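PDB 4FVA: 5'-tyrosyl-DNA phosphodiesterase from Caenorhabditis elegans, which belongs to the endonuclease/exonuclease/phosphatase family of the DNase I-like clan and binds magnesium ion in a fold built on two mixed beta-sheets. Local coordinates for residues Y71-N74 against Y79-A82; H94-F99 against Y105-I110; F121-H126 against M145-E150; A139-C144 against G164-R169. All coordinates share one frame; numbering follows the deposited sequence.

Contact 1 (Y71-N74 against Y79-A82); sequences YYSN and YYTA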
loop_
_atom_site.group_PDB
_atom_site.type_symbol
_atom_site.label_atom_id
_atom_site.label_comp_id
_atom_site.label_asym_id
_atom_site.label_seq_id
_atom_site.Cartn_x
_atom_site.Cartn_y
_atom_site.Cartn_z
ATOM N N TYR A 71 -9.552 -5.119 -7.506
ATOM C CA TYR A 71 -9.714 -3.943 -8.351
ATOM C C TYR A 71 -8.346 -3.457 -8.808
ATOM O O TYR A 71 -7.502 -3.114 -7.985
ATOM C CB TYR A 71 -10.514 -2.829 -7.633
ATOM C CG TYR A 71 -11.923 -3.287 -7.317
ATOM C CD1 TYR A 71 -12.937 -3.107 -8.247
ATOM C CD2 TYR A 71 -12.219 -3.952 -6.141
ATOM C CE1 TYR A 71 -14.218 -3.562 -8.010
ATOM C CE2 TYR A 71 -13.499 -4.407 -5.883
ATOM C CZ TYR A 71 -14.491 -4.203 -6.839
ATOM O OH TYR A 71 -15.763 -4.637 -6.619
ATOM N N TYR A 72 -8.132 -3.477 -10.124
ATOM C CA TYR A 72 -6.881 -3.024 -10.728
ATOM C C TYR A 72 -7.018 -1.582 -11.180
ATOM O O TYR A 72 -8.041 -1.209 -11.743
ATOM C CB TYR A 72 -6.484 -3.920 -11.916
ATOM C CG TYR A 72 -6.179 -5.361 -11.537
ATOM C CD1 TYR A 72 -5.043 -5.674 -10.792
ATOM C CD2 TYR A 72 -7.001 -6.403 -11.943
ATOM C CE1 TYR A 72 -4.752 -6.968 -10.442
ATOM C CE2 TYR A 72 -6.722 -7.711 -11.588
ATOM C CZ TYR A 72 -5.590 -7.984 -10.841
ATOM O OH TYR A 72 -5.293 -9.283 -10.486
ATOM N N SER A 73 -5.986 -0.777 -10.959
ATOM C CA SER A 73 -6.073 0.637 -11.291
ATOM C C SER A 73 -6.119 0.853 -12.798
ATOM O O SER A 73 -6.847 1.718 -13.289
ATOM C CB SER A 73 -4.884 1.413 -10.720
ATOM O OG SER A 73 -3.658 1.032 -11.355
ATOM N N ASN A 74 -5.354 0.053 -13.535
ATOM C CA ASN A 74 -5.097 0.356 -14.942
ATOM C C ASN A 74 -4.509 -0.854 -15.656
ATOM O O ASN A 74 -3.435 -0.764 -16.261
ATOM C CB ASN A 74 -4.101 1.525 -15.020
ATOM C CG ASN A 74 -4.080 2.199 -16.379
ATOM O OD1 ASN A 74 -4.987 2.019 -17.191
ATOM N ND2 ASN A 74 -3.029 2.976 -16.638
ATOM N N TYR A 79 2.717 -1.032 -15.828
ATOM C CA TYR A 79 2.524 -1.476 -14.444
ATOM C C TYR A 79 1.441 -0.630 -13.779
ATOM O O TYR A 79 1.093 0.444 -14.275
ATOM C CB TYR A 79 3.846 -1.459 -13.663
ATOM C CG TYR A 79 4.503 -0.104 -13.585
ATOM C CD1 TYR A 79 5.102 0.462 -14.701
ATOM C CD2 TYR A 79 4.550 0.593 -12.384
ATOM C CE1 TYR A 79 5.722 1.707 -14.627
ATOM C CE2 TYR A 79 5.154 1.834 -12.299
ATOM C CZ TYR A 79 5.744 2.385 -13.425
ATOM O OH TYR A 79 6.363 3.619 -13.334
ATOM N N TYR A 80 0.868 -1.121 -12.686
ATOM C CA TYR A 80 -0.317 -0.477 -12.128
ATOM C C TYR A 80 -0.505 -0.922 -10.675
ATOM O O TYR A 80 0.352 -1.626 -10.120
ATOM C CB TYR A 80 -1.550 -0.808 -12.990
ATOM C CG TYR A 80 -1.640 -2.278 -13.393
ATOM C CD1 TYR A 80 -2.296 -3.206 -12.587
ATOM C CD2 TYR A 80 -1.057 -2.733 -14.573
ATOM C CE1 TYR A 80 -2.359 -4.560 -12.943
ATOM C CE2 TYR A 80 -1.127 -4.073 -14.943
ATOM C CZ TYR A 80 -1.770 -4.980 -14.125
ATOM O OH TYR A 80 -1.832 -6.315 -14.494
ATOM N N THR A 81 -1.576 -0.466 -10.036
ATOM C CA THR A 81 -1.799 -0.839 -8.647
ATOM C C THR A 81 -3.045 -1.709 -8.509
ATOM O O THR A 81 -3.811 -1.867 -9.461
ATOM C CB THR A 81 -1.914 0.393 -7.735
ATOM O OG1 THR A 81 -3.048 1.170 -8.126
ATOM C CG2 THR A 81 -0.653 1.249 -7.851
ATOM N N ALA A 82 -3.249 -2.276 -7.327
ATOM C CA ALA A 82 -4.452 -3.059 -7.087
ATOM C C ALA A 82 -4.922 -2.848 -5.654
ATOM O O ALA A 82 -4.111 -2.614 -4.749
ATOM C CB ALA A 82 -4.199 -4.544 -7.362
HETATM O O HOH W 1 -0.782 2.906 -14.139
#
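Ser73 and Thr81 hold each other through two nearly straight hydrogen bonds. Ser73 N donates a hydrogen bond to Thr81 O (2.9 Å), arriving tilted 34° from the carbonyl plane. In return Thr81 N donates to Ser73 OG, also at 2.9 Å. With OG set between its own backbone N and carbonyl carbon (chi1 67°), the serine hydroxyl takes the place of a main-chain acceptor just where strand 68-72 ends. Thr81 OG1 faces the serine CB but has its polar partner in Gln109. One residue back, Tyr72 and Ala82 form an antiparallel non-hydrogen-bonded pair, where Ala82 CA lies 3.2 Å from Tyr71 O in a CA-H...O contact. On the face shared by Tyr72, Tyr80 and Ala82, CD1 of Tyr72 touches both Tyr80 CE1 (3.6 Å) and Ala82 CB (3.7 Å); the two ring planes stand nearly perpendicular, at 86°. The Tyr72 hydroxyl is hydrogen-bonded to Asp62 and that of Tyr80 to Asp55. The contact lies at the loop end of the hairpin of strands 68-72 and 80-86: strand 68-72 is outermost in its sheet, strand 80-86 pairs on its other side with strand 47-53, and Ser73 leans on Thr107 and Gln109 of strand 107-115.

Contact 2 (H94-F99 against Y105-I110); sequences HDVIHF and YRTLQI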
loop_
_atom_site.group_PDB
_atom_site.type_symbol
_atom_site.label_atom_id
_atom_site.label_comp_id
_atom_site.label_asym_id
_atom_site.label_seq_id
_atom_site.Cartn_x
_atom_site.Cartn_y
_atom_site.Cartn_z
ATOM N N HIS A 94 -15.376 2.889 -7.648
ATOM C CA HIS A 94 -13.961 2.658 -7.877
ATOM C C HIS A 94 -13.500 3.756 -8.805
ATOM O O HIS A 94 -13.876 3.759 -9.971
ATOM C CB HIS A 94 -13.700 1.286 -8.502
ATOM C CG HIS A 94 -12.248 1.000 -8.747
ATOM N ND1 HIS A 94 -11.808 0.232 -9.802
ATOM C CD2 HIS A 94 -11.135 1.396 -8.079
ATOM C CE1 HIS A 94 -10.487 0.144 -9.762
ATOM N NE2 HIS A 94 -10.054 0.841 -8.728
ATOM N N ASP A 95 -12.644 4.647 -8.307
ATOM C CA ASP A 95 -12.204 5.796 -9.096
ATOM C C ASP A 95 -10.693 5.767 -9.223
ATOM O O ASP A 95 -9.994 5.534 -8.245
ATOM C CB ASP A 95 -12.624 7.093 -8.411
ATOM C CG ASP A 95 -14.147 7.282 -8.379
ATOM O OD1 ASP A 95 -14.869 6.570 -9.108
ATOM O OD2 ASP A 95 -14.625 8.121 -7.587
ATOM N N VAL A 96 -10.191 6.046 -10.420
ATOM C CA VAL A 96 -8.763 6.072 -10.642
ATOM C C VAL A 96 -8.418 7.449 -11.139
ATOM O O VAL A 96 -8.742 7.804 -12.271
ATOM C CB VAL A 96 -8.320 5.011 -11.695
ATOM C CG1 VAL A 96 -6.821 5.149 -12.029
ATOM C CG2 VAL A 96 -8.666 3.608 -11.225
ATOM N N ILE A 97 -7.711 8.208 -10.315
ATOM C CA ILE A 97 -7.315 9.546 -10.719
ATOM C C ILE A 97 -5.888 9.511 -11.213
ATOM O O ILE A 97 -4.971 9.149 -10.460
ATOM C CB ILE A 97 -7.381 10.535 -9.550
ATOM C CG1 ILE A 97 -8.774 10.520 -8.909
ATOM C CG2 ILE A 97 -6.980 11.938 -10.028
ATOM C CD1 ILE A 97 -8.855 11.357 -7.652
ATOM N N HIS A 98 -5.697 9.894 -12.474
ATOM C CA HIS A 98 -4.353 9.983 -13.051
ATOM C C HIS A 98 -3.672 11.293 -12.661
ATOM O O HIS A 98 -4.211 12.375 -12.897
ATOM C CB HIS A 98 -4.423 9.824 -14.577
ATOM C CG HIS A 98 -4.755 8.434 -15.024
ATOM N ND1 HIS A 98 -6.002 7.866 -14.848
ATOM C CD2 HIS A 98 -4.011 7.502 -15.671
ATOM C CE1 HIS A 98 -6.002 6.638 -15.337
ATOM N NE2 HIS A 98 -4.806 6.394 -15.849
ATOM N N PHE A 99 -2.505 11.197 -12.022
ATOM C CA PHE A 99 -1.752 12.390 -11.674
ATOM C C PHE A 99 -1.352 13.096 -12.963
ATOM O O PHE A 99 -0.674 12.521 -13.821
ATOM C CB PHE A 99 -0.512 12.055 -10.846
ATOM C CG PHE A 99 -0.815 11.449 -9.501
ATOM C CD1 PHE A 99 -1.846 11.939 -8.716
ATOM C CD2 PHE A 99 -0.022 10.425 -8.997
ATOM C CE1 PHE A 99 -2.107 11.394 -7.462
ATOM C CE2 PHE A 99 -0.277 9.866 -7.743
ATOM C CZ PHE A 99 -1.317 10.354 -6.977
ATOM N N TYR A 105 2.706 7.167 -15.344
ATOM C CA TYR A 105 1.339 6.626 -15.335
ATOM C C TYR A 105 0.802 6.450 -13.917
ATOM O O TYR A 105 -0.004 5.542 -13.670
ATOM C CB TYR A 105 1.244 5.266 -16.044
ATOM C CG TYR A 105 2.084 5.128 -17.288
ATOM C CD1 TYR A 105 1.840 5.901 -18.420
ATOM C CD2 TYR A 105 3.112 4.193 -17.339
ATOM C CE1 TYR A 105 2.620 5.759 -19.561
ATOM C CE2 TYR A 105 3.898 4.043 -18.469
ATOM C CZ TYR A 105 3.647 4.824 -19.578
ATOM O OH TYR A 105 4.430 4.666 -20.703
ATOM N N ARG A 106 1.253 7.289 -12.987
ATOM C CA ARG A 106 0.877 7.119 -11.590
ATOM C C ARG A 106 -0.507 7.682 -11.326
ATOM O O ARG A 106 -0.924 8.674 -11.951
ATOM C CB ARG A 106 1.929 7.738 -10.664
ATOM C CG ARG A 106 3.344 7.196 -10.900
ATOM C CD ARG A 106 3.416 5.658 -10.792
ATOM N NE ARG A 106 4.734 5.160 -11.204
ATOM C CZ ARG A 106 5.808 5.182 -10.422
ATOM N NH1 ARG A 106 5.703 5.663 -9.188
ATOM N NH2 ARG A 106 6.982 4.725 -10.863
ATOM N N THR A 107 -1.205 7.063 -10.370
ATOM C CA THR A 107 -2.612 7.319 -10.152
ATOM C C THR A 107 -2.932 7.314 -8.665
ATOM O O THR A 107 -2.191 6.749 -7.849
ATOM C CB THR A 107 -3.472 6.206 -10.804
ATOM O OG1 THR A 107 -3.060 4.931 -10.272
ATOM C CG2 THR A 107 -3.294 6.189 -12.335
ATOM N N LEU A 108 -4.061 7.913 -8.318
ATOM C CA LEU A 108 -4.620 7.723 -6.984
ATOM C C LEU A 108 -5.821 6.834 -7.197
ATOM O O LEU A 108 -6.806 7.241 -7.825
ATOM C CB LEU A 108 -5.030 9.058 -6.367
ATOM C CG LEU A 108 -5.645 9.016 -4.968
ATOM C CD1 LEU A 108 -4.703 8.304 -4.023
ATOM C CD2 LEU A 108 -5.894 10.445 -4.484
ATOM N N GLN A 109 -5.722 5.607 -6.698
ATOM C CA GLN A 109 -6.782 4.612 -6.862
ATOM C C GLN A 109 -7.669 4.644 -5.629
ATOM O O GLN A 109 -7.192 4.415 -4.513
ATOM C CB GLN A 109 -6.185 3.211 -7.050
ATOM C CG GLN A 109 -7.230 2.096 -7.244
ATOM C CD GLN A 109 -6.600 0.729 -7.366
ATOM O OE1 GLN A 109 -5.474 0.518 -6.901
ATOM N NE2 GLN A 109 -7.321 -0.216 -7.983
ATOM N N ILE A 110 -8.958 4.923 -5.819
ATOM C CA ILE A 110 -9.864 5.092 -4.686
ATOM C C ILE A 110 -10.982 4.078 -4.742
ATOM O O ILE A 110 -11.712 4.010 -5.737
ATOM C CB ILE A 110 -10.466 6.521 -4.641
ATOM C CG1 ILE A 110 -9.349 7.557 -4.520
ATOM C CG2 ILE A 110 -11.387 6.694 -3.440
ATOM C CD1 ILE A 110 -9.842 9.016 -4.661
HETATM O O HOH W 2 -0.815 9.787 -14.335
#
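His94 and Gln109 are brought together by matching torsions: each CG lies opposite the backbone N (chi1 -180° and -179°), and the glutamine then runs on extended, so that its NE2 arrives at the imidazole edge. Gln109 NE2 donates to His94 NE2 over 3.0 Å, with the ring nitrogen in the amide plane but the amide nitrogen tilted 22° out of the ring plane. With the amide as donor, His94 NE2 acts as acceptor, which suggests that it carries no proton. The same amide group is gripped further by Tyr71 O at NE2 and Thr81 OG1 at OE1, which fixes its rotation. The backbones form an antiparallel beta hairpin, strands 90-98 and 107-115, in the second mixed sheet of this DNase I-like fold. Asp95 with Ile110 and Ile97 with Leu108 are hydrogen-bonded pairs, and Leu108 N to Ile97 O is short at 2.6 Å. On the face of Val96 and His98, the methyl CG2 of Thr107 sits over the centre of the His98 ring, a CH-pi contact 3.7 Å from the centroid, and meets Val96 CG1. On the other face Ile97 CD1 touches Ile110 CD1 at 3.9 Å. Beyond the strand end, Phe99 N donates to Arg106 O (3.0 Å), while one face of its ring lies against the Thr107-Leu108 peptide. Water 2 donates to both Phe99 O and Arg106 O, the latter at 2.6 Å.

Contact 3 (F121-H126 against M145-E150); sequences FLLNTH and MDKVRE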
loop_
_atom_site.group_PDB
_atom_site.type_symbol
_atom_site.label_atom_id
_atom_site.label_comp_id
_atom_site.label_asym_id
_atom_site.label_seq_id
_atom_site.Cartn_x
_atom_site.Cartn_y
_atom_site.Cartn_z
ATOM N N PHE A 121 -13.159 4.393 2.995
ATOM C CA PHE A 121 -12.480 4.879 1.791
ATOM C C PHE A 121 -11.061 4.328 1.758
ATOM O O PHE A 121 -10.327 4.419 2.747
ATOM C CB PHE A 121 -12.456 6.415 1.735
ATOM C CG PHE A 121 -13.807 7.039 1.476
ATOM C CD1 PHE A 121 -14.722 7.207 2.510
ATOM C CD2 PHE A 121 -14.142 7.487 0.194
ATOM C CE1 PHE A 121 -15.979 7.791 2.268
ATOM C CE2 PHE A 121 -15.375 8.077 -0.061
ATOM C CZ PHE A 121 -16.301 8.227 0.982
ATOM N N LEU A 122 -10.686 3.751 0.620
ATOM C CA LEU A 122 -9.362 3.174 0.438
ATOM C C LEU A 122 -8.682 3.947 -0.673
ATOM O O LEU A 122 -9.198 3.995 -1.791
ATOM C CB LEU A 122 -9.466 1.693 0.048
ATOM C CG LEU A 122 -10.253 0.804 1.024
ATOM C CD1 LEU A 122 -10.301 -0.660 0.570
ATOM C CD2 LEU A 122 -9.639 0.936 2.409
ATOM N N LEU A 123 -7.534 4.545 -0.367
ATOM C CA LEU A 123 -6.767 5.306 -1.348
ATOM C C LEU A 123 -5.348 4.748 -1.465
ATOM O O LEU A 123 -4.560 4.826 -0.522
ATOM C CB LEU A 123 -6.726 6.785 -0.963
ATOM C CG LEU A 123 -8.074 7.520 -0.876
ATOM C CD1 LEU A 123 -8.768 7.285 0.466
ATOM C CD2 LEU A 123 -7.878 9.007 -1.138
ATOM N N ASN A 124 -5.048 4.182 -2.630
ATOM C CA ASN A 124 -3.792 3.494 -2.892
ATOM C C ASN A 124 -3.039 4.206 -4.006
ATOM O O ASN A 124 -3.614 4.499 -5.073
ATOM C CB ASN A 124 -4.094 2.035 -3.288
ATOM C CG ASN A 124 -2.842 1.207 -3.538
ATOM O OD1 ASN A 124 -1.760 1.531 -3.053
ATOM N ND2 ASN A 124 -2.990 0.118 -4.310
ATOM N N THR A 125 -1.755 4.473 -3.778
ATOM C CA THR A 125 -0.967 5.171 -4.776
ATOM C C THR A 125 0.465 4.689 -4.798
ATOM O O THR A 125 0.935 4.052 -3.865
ATOM C CB THR A 125 -0.985 6.709 -4.583
ATOM O OG1 THR A 125 -0.437 7.347 -5.746
ATOM C CG2 THR A 125 -0.156 7.101 -3.349
ATOM N N HIS A 126 1.141 4.990 -5.895
ATOM C CA HIS A 126 2.564 4.744 -6.035
ATOM C C HIS A 126 3.154 6.066 -6.512
ATOM O O HIS A 126 3.135 6.342 -7.710
ATOM C CB HIS A 126 2.792 3.655 -7.085
ATOM C CG HIS A 126 4.231 3.288 -7.288
ATOM N ND1 HIS A 126 4.646 2.450 -8.298
ATOM C CD2 HIS A 126 5.352 3.664 -6.619
ATOM C CE1 HIS A 126 5.964 2.314 -8.243
ATOM N NE2 HIS A 126 6.415 3.035 -7.234
ATOM N N MET A 145 -3.321 14.334 0.121
ATOM C CA MET A 145 -3.783 14.773 1.441
ATOM C C MET A 145 -5.010 15.693 1.340
ATOM O O MET A 145 -5.931 15.617 2.157
ATOM C CB MET A 145 -2.638 15.416 2.236
ATOM C CG MET A 145 -1.672 14.399 2.895
ATOM S SD MET A 145 -2.541 13.178 3.925
ATOM C CE MET A 145 -1.203 12.109 4.456
ATOM N N ASP A 146 -5.043 16.536 0.317
ATOM C CA ASP A 146 -6.206 17.378 0.097
ATOM C C ASP A 146 -7.437 16.531 -0.163
ATOM O O ASP A 146 -8.533 16.831 0.319
ATOM C CB ASP A 146 -5.966 18.344 -1.063
ATOM C CG ASP A 146 -4.966 19.443 -0.717
ATOM O OD1 ASP A 146 -4.743 19.700 0.481
ATOM O OD2 ASP A 146 -4.417 20.064 -1.650
ATOM N N LYS A 147 -7.253 15.467 -0.935
ATOM C CA LYS A 147 -8.337 14.561 -1.247
ATOM C C LYS A 147 -8.835 13.858 0.010
ATOM O O LYS A 147 -10.046 13.731 0.224
ATOM C CB LYS A 147 -7.883 13.552 -2.304
ATOM C CG LYS A 147 -8.965 12.583 -2.768
ATOM C CD LYS A 147 -10.170 13.323 -3.329
ATOM C CE LYS A 147 -11.136 12.373 -4.025
ATOM N NZ LYS A 147 -11.599 11.258 -3.143
ATOM N N VAL A 148 -7.899 13.398 0.837
ATOM C CA VAL A 148 -8.227 12.807 2.136
ATOM C C VAL A 148 -8.965 13.796 3.032
ATOM O O VAL A 148 -9.974 13.454 3.641
ATOM C CB VAL A 148 -6.953 12.277 2.854
ATOM C CG1 VAL A 148 -7.226 11.950 4.329
ATOM C CG2 VAL A 148 -6.411 11.044 2.131
ATOM N N ARG A 149 -8.466 15.032 3.097
ATOM C CA ARG A 149 -9.103 16.064 3.913
ATOM C C ARG A 149 -10.563 16.227 3.477
ATOM O O ARG A 149 -11.466 16.258 4.308
ATOM C CB ARG A 149 -8.345 17.394 3.775
ATOM C CG ARG A 149 -8.583 18.414 4.886
ATOM C CD ARG A 149 -7.645 19.620 4.732
ATOM N NE ARG A 149 -6.241 19.222 4.631
ATOM C CZ ARG A 149 -5.531 19.292 3.503
ATOM N NH1 ARG A 149 -4.260 18.899 3.473
ATOM N NH2 ARG A 149 -6.096 19.763 2.396
ATOM N N GLU A 150 -10.791 16.342 2.168
ATOM C CA GLU A 150 -12.150 16.448 1.623
ATOM C C GLU A 150 -13.035 15.231 1.949
ATOM O O GLU A 150 -14.174 15.385 2.387
ATOM C CB GLU A 150 -12.095 16.660 0.110
ATOM C CG GLU A 150 -13.451 16.809 -0.541
ATOM C CD GLU A 150 -13.348 17.110 -2.023
ATOM O OE1 GLU A 150 -12.499 16.491 -2.702
ATOM O OE2 GLU A 150 -14.114 17.973 -2.507
#
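Leu123 meets the helix through a single methyl, CD2, which reaches both Lys147 CG and Val148 CG2 at 4.1 Å. The contact belongs to a beta-alpha-beta unit, in which strand 118-126 leads into helix 134-154 and the chain returns in strand 159-163, parallel to the first. With its CG opposite the carbonyl carbon and next to the backbone N (chi1 -61°), Leu123 sends its branched end from the sheet toward the helix, and the leucine chain slants across those of both helix residues. Val148 contributes one methyl. Lys147 contributes the start of its aliphatic chain: its CG is turned away from the backbone N (chi1 -177°), and a bend at chi2 carries the rest onward, alongside Ile110 of strand 107-115. Ile110 also touches Leu123, so strand and helix share an apolar neighbour on the adjacent strand. The area buried by these two segments is small, 112 Å² in all, and the nearest CA atoms, those of Leu123 and Val148, are 8.4 Å apart, a spacing bridged by side chains alone. In the next shell, the backbone of Leu123 is held by hydrogen bonds to Phe161 and Gly163 of the returning part of the unit, while Leu122, on the opposite side of the strand, packs on strands 47-53 and 80-86 of the other sheet. On the helix, Asp146 OD2 forms a salt bridge with Arg175. Main-chain bonding keeps this turn regular, with Arg149 N 2.8 Å from Met145 O.

Contact 4 (A139-C144 against G164-R169); sequences AQFGFC and GDLNLR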
loop_
_atom_site.group_PDB
_atom_site.type_symbol
_atom_site.label_atom_id
_atom_site.label_comp_id
_atom_site.label_asym_id
_atom_site.label_seq_id
_atom_site.Cartn_x
_atom_site.Cartn_y
_atom_site.Cartn_z
ATOM N N ALA A 139 4.173 17.265 -4.852
ATOM C CA ALA A 139 2.877 17.776 -5.293
ATOM C C ALA A 139 1.805 16.697 -5.207
ATOM O O ALA A 139 0.673 16.960 -4.805
ATOM C CB ALA A 139 2.975 18.318 -6.715
ATOM N N GLN A 140 2.158 15.482 -5.612
ATOM C CA GLN A 140 1.210 14.372 -5.559
ATOM C C GLN A 140 0.780 14.106 -4.118
ATOM O O GLN A 140 -0.408 13.931 -3.847
ATOM C CB GLN A 140 1.811 13.126 -6.211
ATOM C CG GLN A 140 1.992 13.269 -7.723
ATOM C CD GLN A 140 2.895 12.196 -8.315
ATOM O OE1 GLN A 140 3.395 11.319 -7.602
ATOM N NE2 GLN A 140 3.123 12.273 -9.630
ATOM N N PHE A 141 1.743 14.054 -3.202
ATOM C CA PHE A 141 1.431 13.812 -1.796
ATOM C C PHE A 141 0.449 14.873 -1.265
ATOM O O PHE A 141 -0.538 14.540 -0.601
ATOM C CB PHE A 141 2.704 13.775 -0.955
ATOM C CG PHE A 141 2.466 13.399 0.485
ATOM C CD1 PHE A 141 2.468 12.065 0.874
ATOM C CD2 PHE A 141 2.222 14.377 1.443
ATOM C CE1 PHE A 141 2.235 11.708 2.203
ATOM C CE2 PHE A 141 1.989 14.032 2.771
ATOM C CZ PHE A 141 2.002 12.693 3.150
ATOM N N GLY A 142 0.732 16.146 -1.563
ATOM C CA GLY A 142 -0.134 17.243 -1.154
ATOM C C GLY A 142 -1.529 17.057 -1.720
ATOM O O GLY A 142 -2.532 17.169 -1.006
ATOM N N PHE A 143 -1.589 16.713 -2.999
ATOM C CA PHE A 143 -2.849 16.458 -3.664
ATOM C C PHE A 143 -3.587 15.326 -2.971
ATOM O O PHE A 143 -4.794 15.422 -2.714
ATOM C CB PHE A 143 -2.596 16.126 -5.139
ATOM C CG PHE A 143 -3.824 15.716 -5.900
ATOM C CD1 PHE A 143 -4.622 16.663 -6.533
ATOM C CD2 PHE A 143 -4.183 14.372 -5.988
ATOM C CE1 PHE A 143 -5.772 16.279 -7.237
ATOM C CE2 PHE A 143 -5.320 13.976 -6.692
ATOM C CZ PHE A 143 -6.114 14.928 -7.319
ATOM N N CYS A 144 -2.875 14.255 -2.649
ATOM C CA CYS A 144 -3.529 13.134 -1.982
ATOM C C CYS A 144 -4.093 13.558 -0.630
ATOM O O CYS A 144 -5.212 13.199 -0.276
ATOM C CB CYS A 144 -2.568 11.951 -1.817
ATOM S SG CYS A 144 -2.149 11.147 -3.381
ATOM N N GLY A 164 0.468 3.425 0.395
ATOM C CA GLY A 164 1.070 2.694 -0.695
ATOM C C GLY A 164 2.560 2.927 -0.667
ATOM O O GLY A 164 3.158 3.177 0.392
ATOM N N ASP A 165 3.169 2.871 -1.843
ATOM C CA ASP A 165 4.573 3.204 -1.976
ATOM C C ASP A 165 4.655 4.685 -2.259
ATOM O O ASP A 165 4.412 5.111 -3.384
ATOM C CB ASP A 165 5.220 2.416 -3.112
ATOM C CG ASP A 165 6.709 2.712 -3.252
ATOM O OD1 ASP A 165 7.210 3.621 -2.550
ATOM O OD2 ASP A 165 7.374 2.049 -4.077
ATOM N N LEU A 166 4.931 5.482 -1.229
ATOM C CA LEU A 166 4.942 6.939 -1.395
ATOM C C LEU A 166 6.334 7.488 -1.776
ATOM O O LEU A 166 6.474 8.682 -2.072
ATOM C CB LEU A 166 4.398 7.638 -0.143
ATOM C CG LEU A 166 3.075 7.092 0.406
ATOM C CD1 LEU A 166 2.543 7.962 1.546
ATOM C CD2 LEU A 166 2.043 7.001 -0.725
ATOM N N ASN A 167 7.354 6.630 -1.760
ATOM C CA ASN A 167 8.693 7.043 -2.193
ATOM C C ASN A 167 9.224 8.270 -1.468
ATOM O O ASN A 167 10.008 9.044 -2.034
ATOM C CB ASN A 167 8.728 7.277 -3.704
ATOM C CG ASN A 167 9.051 6.011 -4.476
ATOM O OD1 ASN A 167 9.978 5.282 -4.119
ATOM N ND2 ASN A 167 8.271 5.730 -5.516
ATOM N N LEU A 168 8.804 8.434 -0.216
ATOM C CA LEU A 168 9.087 9.648 0.548
ATOM C C LEU A 168 10.417 9.615 1.281
ATOM O O LEU A 168 10.845 8.565 1.779
ATOM C CB LEU A 168 7.972 9.920 1.576
ATOM C CG LEU A 168 6.603 10.437 1.103
ATOM C CD1 LEU A 168 5.574 10.481 2.258
ATOM C CD2 LEU A 168 6.717 11.801 0.419
ATOM N N ARG A 169 11.079 10.767 1.317
ATOM C CA ARG A 169 12.050 11.052 2.365
ATOM C C ARG A 169 11.258 11.903 3.369
ATOM O O ARG A 169 10.396 12.684 2.959
ATOM C CB ARG A 169 13.239 11.820 1.789
ATOM C CG ARG A 169 13.302 11.823 0.251
ATOM C CD ARG A 169 13.918 10.551 -0.331
ATOM N NE ARG A 169 13.129 9.997 -1.435
ATOM C CZ ARG A 169 13.638 9.328 -2.472
ATOM N NH1 ARG A 169 14.949 9.135 -2.562
ATOM N NH2 ARG A 169 12.837 8.855 -3.428
#
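Phe141 carries the tight part of this contact at one corner of its ring. CE1 touches Leu168 CD1 at 3.6 Å and Leu166 CD1 at 3.8 Å, so that two leucine methyls from the loop meet the same ring atom. They arrive differently: Leu166 CD1 lies at the ring edge, in its plane, whereas Leu168 CD1 approaches obliquely from a chain that crosses the phenylalanine at about a right angle. The ring gets there because CG points away from the backbone N (chi1 -174°), carrying it off the helix toward the loop. All three residues are buried and the contact is wholly apolar, yet the two segments bury just 116 Å² between them. The looser side is polar and belongs to the loop itself. Arg169, partly exposed, curls back so that NH2 donates to Asn167 O (3.2 Å) from above the carbonyl plane, with a weak bond from NE to the same oxygen. Asn167 N makes another weak bond, to Asp165 OD1 at 3.1 Å, and Asp165 OD2 accepts from Asn20. Gly164, at the corner where the chain leaves strand 159-163, has backbone angles (131/-151°) that suit glycine. The loop thus passes between helix 134-154, met by Phe141, and strand 212-221, to which Gly164 and Leu166 are joined by backbone hydrogen bonds; Leu166 also touches Thr125 of strand 118-126.

Contacts 1 and 2 follow each other along the chain as two hairpins, one in each mixed sheet, with centres about 9 Å apart; Thr81 with Gln109 and Tyr79 with Arg106 join them by probable hydrogen bonds. Contact 2 shares its sheet with contact 3, about 10 Å away, since strands 107-115 and 118-126 are neighbours. Contacts 3 and 4 both use helix 134-154, and their segments alternate in sequence, so the earlier turns of the helix (139-144) meet the loop after strand 159-163 and the later ones (145-150) meet strand 118-126. Contacts 1 and 4, with centres about 17 Å apart, do not touch. Together the four run from one sheet through the other to helix 134-154 packed on it.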